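Local structure of obscurin (Homo sapiens, 4C4K) at residues Lys12-Ser17 and Asp21-Cys26; Val76-Ala79 and Gly84-Phe87. The protein is a giant muscle protein, probably acting as a kinase and RhoGEF, whose first immunoglobulin domain probably helps anchor it to sarcomere partners. All coordinates share one frame; numbering follows the deposited sequence.

How the contacts relate
Both contacts are antiparallel pairings within beta hairpins, but they belong to the two different sheets of the immunoglobulin sandwich and lie on opposite sides of the domain centre, about 19 Å apart between their centres. Contact 1 joins strands 3-14 and 22-31 and is only partly buried: past its backbone ladder it frays into water- and ethanediol-lined loop. Contact 2, between strands 73-80 and 84-92, is largely buried, and a second protein chain extends its sheet. The outer face carries Phe14 beside Thr23 and Ser25 in contact 1, and an arginine-glutamate salt bridge alongside Phe87 in contact 2. The two meet in the core, where Cys26 packs on Cys77 without a disulfide.

Contact 1: residues Lys12-Ser17 and Asp21-Cys26; sequences KAFVVS and DATLSC. With EDO (1,2-ethanediol), chain D; EDO (1,2-ethanediol), chain C; EDO (1,2-ethanediol), chain H.
Lys12 and Ser25, and Phe14 and Thr23, are the hydrogen-bonded pairs of a short antiparallel ladder. Four main-chain bonds hold it, the shortest from Phe14 N to Thr23 O at 2.7 Å, with an N-H...O angle of 171°. The carbonyl of Lys12 also receives a CA-H...O contact from Leu24 CA, at 3.2 Å. Past Phe14 the direct ladder stops and a water takes over, accepting from Val16 N and donating to Asp21 O (2.8 Å).

Among the side chains, Phe14 and Ser25 lie on one face. With CG beside its backbone N (chi1 -58°), the Phe14 ring is carried along the partner strand, where Thr23 O and Ser25 OG approach its edge near the ring plane; CE1 lies 3.6 Å from Ser25 OG. Thr23 adds its methyl CG2, 4.0 Å from Phe14 CB. On the other face Ala13 CB meets Leu24 CD1 at 3.8 Å. Farther along, Val15 CG2, the branch anti to its own backbone N, lies 3.3 Å from Asp21 O.

At the exposed end an ethanediol (chain D), probably from the crystallisation liquor, donates from O2 to Asp21 OD2 at 2.9 Å, while Asp21 OD1 accepts from Asp66 N.

Strand 59-64 flanks segment 21-26 on its other edge, with main-chain bonds from Ala22, Leu24 and Cys26, and Thr63 and Arg61 bind Thr23 OG1. Ala13 and Leu24 face Val90 of strand 84-92, across the sandwich interior.

Contact 2: residues Val76-Ala79 and Gly84-Phe87; sequences VCRA and GEAF
Arg78 and Glu85 form a salt bridge across the hairpin, and next to it the main chains of Ala79 and Ala86 are locked together. These are the tight parts of the contact. Ala86 N donates to Ala79 O at 2.8 Å, Ala79 N returns a bond to Ala86 O, and Ala79 O also takes a CA-H...O contact from Glu85 CA at 3.1 Å.

In the salt bridge, Arg78 NE approaches Glu85 OE1 to 2.7 Å. The donor stands above the carboxylate plane, and the two flat groups are turned 61° from each other. Weak bonds from NH2 to both carboxylate oxygens add a second grip, which should limit rotation of the guanidinium. The arginine chain reaches this place fully extended, starting with CG opposite the backbone N (chi1 178°), and runs beside the Phe87 side chain, both pointing the same way; its CG lies 3.8 Å from Phe87 CE2.

This is the F-G hairpin of the I-set immunoglobulin fold. Cys77 occupies the canonical F-strand cysteine position, beside Trp38 and Cys26 in the core. Ala79 and Ala86 share that inward face, their CB atoms 4.4 Å apart, and are covered by Pro5 of strand 3-14.

Of the outward face, the Val76 end is the looser: this partly exposed residue brings CG1 to the edge of the Phe87 ring, 4.1 Å from CD2. At the outer edge of strand 84-92, the outermost strand of its sheet within the chain, residues 84-87 pair in a parallel ladder with a strand of another protein chain; apolar side chains of that chain pack on Glu85, Phe87 and Val76.

Contact 1: residues Lys12-Ser17 and Asp21-Cys26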
loop_
_atom_site.group_PDB
_atom_site.type_symbol
_atom_site.label_atom_id
_atom_site.label_comp_id
_atom_site.label_asym_id
_atom_site.label_seq_id
_atom_site.Cartn_x
_atom_site.Cartn_y
_atom_site.Cartn_z
ATOM N N LYS A 12 4.957 -3.640 -7.153
ATOM C CA LYS A 12 4.662 -3.876 -8.561
ATOM C C LYS A 12 4.320 -5.323 -8.825
ATOM O O LYS A 12 4.957 -6.203 -8.252
ATOM C CB LYS A 12 5.865 -3.463 -9.411
ATOM C CG LYS A 12 6.170 -1.965 -9.411
ATOM C CD LYS A 12 7.579 -1.663 -9.905
ATOM C CE LYS A 12 7.860 -0.185 -9.830
ATOM N NZ LYS A 12 9.297 0.094 -9.584
ATOM N N ALA A 13 3.367 -5.575 -9.728
ATOM C CA ALA A 13 2.999 -6.929 -10.133
ATOM C C ALA A 13 3.372 -7.131 -11.596
ATOM O O ALA A 13 2.917 -6.384 -12.465
ATOM C CB ALA A 13 1.515 -7.183 -9.908
ATOM N N PHE A 14 4.231 -8.104 -11.860
ATOM C CA PHE A 14 4.738 -8.381 -13.203
ATOM C C PHE A 14 4.150 -9.662 -13.760
ATOM O O PHE A 14 4.203 -10.697 -13.115
ATOM C CB PHE A 14 6.278 -8.484 -13.190
ATOM C CG PHE A 14 7.005 -7.250 -12.683
ATOM C CD1 PHE A 14 7.284 -7.094 -11.331
ATOM C CD2 PHE A 14 7.407 -6.250 -13.559
ATOM C CE1 PHE A 14 7.937 -5.953 -10.862
ATOM C CE2 PHE A 14 8.090 -5.124 -13.097
ATOM C CZ PHE A 14 8.339 -4.976 -11.747
ATOM N N VAL A 15 3.624 -9.588 -14.999
ATOM C CA VAL A 15 3.098 -10.738 -15.730
ATOM C C VAL A 15 3.220 -10.442 -17.244
ATOM O O VAL A 15 3.175 -9.285 -17.659
ATOM C CB VAL A 15 1.679 -11.195 -15.245
ATOM C CG1 VAL A 15 0.581 -10.213 -15.648
ATOM C CG2 VAL A 15 1.341 -12.616 -15.725
ATOM N N VAL A 16 3.482 -11.478 -18.034
ATOM C CA VAL A 16 3.562 -11.398 -19.499
ATOM C C VAL A 16 2.136 -11.709 -20.000
ATOM O O VAL A 16 1.466 -12.537 -19.377
ATOM C CB VAL A 16 4.614 -12.454 -19.999
ATOM C CG1 VAL A 16 4.691 -12.507 -21.513
ATOM C CG2 VAL A 16 6.000 -12.135 -19.436
ATOM N N SER A 17 1.678 -11.094 -21.128
ATOM C CA SER A 17 0.370 -11.404 -21.728
ATOM C C SER A 17 0.334 -12.901 -22.021
ATOM O O SER A 17 1.318 -13.427 -22.540
ATOM C CB SER A 17 0.194 -10.675 -23.061
ATOM O OG SER A 17 0.168 -9.283 -22.818
ATOM N N ASP A 21 2.789 -17.305 -14.915
ATOM C CA ASP A 21 3.434 -16.954 -13.647
ATOM C C ASP A 21 3.467 -15.456 -13.426
ATOM O O ASP A 21 3.559 -14.688 -14.394
ATOM C CB ASP A 21 4.867 -17.504 -13.613
ATOM C CG ASP A 21 4.983 -18.959 -14.036
ATOM O OD1 ASP A 21 4.712 -19.839 -13.204
ATOM O OD2 ASP A 21 5.179 -19.209 -15.239
ATOM N N ALA A 22 3.437 -15.038 -12.144
ATOM C CA ALA A 22 3.498 -13.637 -11.798
ATOM C C ALA A 22 4.545 -13.426 -10.715
ATOM O O ALA A 22 4.821 -14.328 -9.948
ATOM C CB ALA A 22 2.133 -13.150 -11.312
ATOM N N THR A 23 5.109 -12.229 -10.649
ATOM C CA THR A 23 6.028 -11.852 -9.587
ATOM C C THR A 23 5.648 -10.479 -9.118
ATOM O O THR A 23 5.314 -9.603 -9.919
ATOM C CB THR A 23 7.518 -12.117 -9.902
ATOM O OG1 THR A 23 8.261 -11.971 -8.703
ATOM C CG2 THR A 23 8.077 -11.193 -10.947
ATOM N N LEU A 24 5.620 -10.333 -7.799
ATOM C CA LEU A 24 5.246 -9.138 -7.063
ATOM C C LEU A 24 6.462 -8.743 -6.252
ATOM O O LEU A 24 7.052 -9.585 -5.575
ATOM C CB LEU A 24 4.051 -9.473 -6.127
ATOM C CG LEU A 24 2.599 -9.437 -6.734
ATOM C CD1 LEU A 24 2.417 -10.358 -7.940
ATOM C CD2 LEU A 24 1.573 -9.786 -5.696
ATOM N N SER A 25 6.876 -7.481 -6.350
ATOM C CA SER A 25 8.049 -7.017 -5.609
ATOM C C SER A 25 7.939 -5.575 -5.159
ATOM O O SER A 25 7.176 -4.783 -5.732
ATOM C CB SER A 25 9.320 -7.190 -6.444
ATOM O OG SER A 25 9.287 -6.288 -7.532
ATOM N N CYS A 26 8.716 -5.244 -4.127
ATOM C CA CYS A 26 8.867 -3.888 -3.610
ATOM C C CYS A 26 10.134 -3.727 -2.800
ATOM O O CYS A 26 10.709 -4.700 -2.322
ATOM C CB CYS A 26 7.644 -3.435 -2.830
ATOM S SG CYS A 26 7.159 -4.579 -1.540
HETATM C C1 EDO D . 5.212 -16.960 -19.158
HETATM O O1 EDO D . 5.561 -18.336 -19.112
HETATM C C2 EDO D . 5.830 -16.250 -17.942
HETATM O O2 EDO D . 5.223 -16.796 -16.800
HETATM C C1 EDO C . 2.094 -3.080 -11.823
HETATM O O1 EDO C . 1.215 -3.362 -10.746
HETATM C C2 EDO C . 1.477 -3.574 -13.150
HETATM O O2 EDO C . 0.254 -2.901 -13.379
HETATM C C1 EDO H . -1.812 -12.693 -18.284
HETATM O O1 EDO H . -0.899 -13.747 -18.043
HETATM C C2 EDO H . -2.825 -12.673 -17.128
HETATM O O2 EDO H . -3.378 -13.970 -16.973
HETATM O O HOH W 1 4.275 -14.124 -17.013
#

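Contact 2: residues Val76-Ala79 and Gly84-Phe87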
loop_
_atom_site.group_PDB
_atom_site.type_symbol
_atom_site.label_atom_id
_atom_site.label_comp_id
_atom_site.label_asym_id
_atom_site.label_seq_id
_atom_site.Cartn_x
_atom_site.Cartn_y
_atom_site.Cartn_z
ATOM N N VAL A 76 -1.700 -7.339 -0.351
ATOM C CA VAL A 76 -1.213 -6.240 0.478
ATOM C C VAL A 76 0.174 -6.635 0.983
ATOM O O VAL A 76 0.356 -7.760 1.461
ATOM C CB VAL A 76 -2.192 -5.924 1.660
ATOM C CG1 VAL A 76 -1.638 -4.812 2.562
ATOM C CG2 VAL A 76 -3.579 -5.549 1.134
ATOM N N CYS A 77 1.153 -5.730 0.869
ATOM C CA CYS A 77 2.462 -5.972 1.444
ATOM C C CYS A 77 2.525 -5.232 2.767
ATOM O O CYS A 77 2.186 -4.045 2.822
ATOM C CB CYS A 77 3.579 -5.537 0.508
ATOM S SG CYS A 77 5.220 -5.981 1.116
ATOM N N ARG A 78 2.903 -5.943 3.845
ATOM C CA ARG A 78 2.974 -5.398 5.197
ATOM C C ARG A 78 4.408 -5.490 5.702
ATOM O O ARG A 78 4.995 -6.567 5.661
ATOM C CB ARG A 78 1.977 -6.144 6.120
ATOM C CG ARG A 78 1.979 -5.713 7.594
ATOM C CD ARG A 78 1.038 -6.587 8.415
ATOM N NE ARG A 78 1.052 -6.224 9.835
ATOM C CZ ARG A 78 1.378 -7.047 10.831
ATOM N NH1 ARG A 78 1.706 -8.311 10.579
ATOM N NH2 ARG A 78 1.372 -6.614 12.087
ATOM N N ALA A 79 4.980 -4.355 6.137
ATOM C CA ALA A 79 6.342 -4.313 6.671
ATOM C C ALA A 79 6.239 -3.801 8.093
ATOM O O ALA A 79 5.617 -2.768 8.330
ATOM C CB ALA A 79 7.219 -3.387 5.834
ATOM N N GLY A 84 7.070 0.844 13.851
ATOM C CA GLY A 84 5.850 1.002 13.095
ATOM C C GLY A 84 5.619 0.021 11.989
ATOM O O GLY A 84 6.331 -0.970 11.854
ATOM N N GLU A 85 4.601 0.302 11.199
ATOM C CA GLU A 85 4.245 -0.587 10.105
ATOM C C GLU A 85 3.952 0.204 8.869
ATOM O O GLU A 85 3.337 1.285 8.958
ATOM C CB GLU A 85 3.012 -1.445 10.479
ATOM C CG GLU A 85 3.193 -2.286 11.731
ATOM C CD GLU A 85 2.151 -3.361 11.965
ATOM O OE1 GLU A 85 1.485 -3.792 10.994
ATOM O OE2 GLU A 85 1.978 -3.745 13.141
ATOM N N ALA A 86 4.276 -0.389 7.709
ATOM C CA ALA A 86 3.973 0.188 6.415
ATOM C C ALA A 86 3.140 -0.806 5.619
ATOM O O ALA A 86 3.411 -2.014 5.651
ATOM C CB ALA A 86 5.265 0.532 5.668
ATOM N N PHE A 87 2.113 -0.299 4.902
ATOM C CA PHE A 87 1.244 -1.121 4.055
ATOM C C PHE A 87 1.183 -0.541 2.635
ATOM O O PHE A 87 1.149 0.670 2.483
ATOM C CB PHE A 87 -0.187 -1.152 4.627
ATOM C CG PHE A 87 -0.338 -1.748 5.999
ATOM C CD1 PHE A 87 0.024 -1.022 7.134
ATOM C CD2 PHE A 87 -0.926 -2.995 6.169
ATOM C CE1 PHE A 87 -0.112 -1.573 8.409
ATOM C CE2 PHE A 87 -1.079 -3.541 7.448
ATOM C CZ PHE A 87 -0.676 -2.818 8.559
#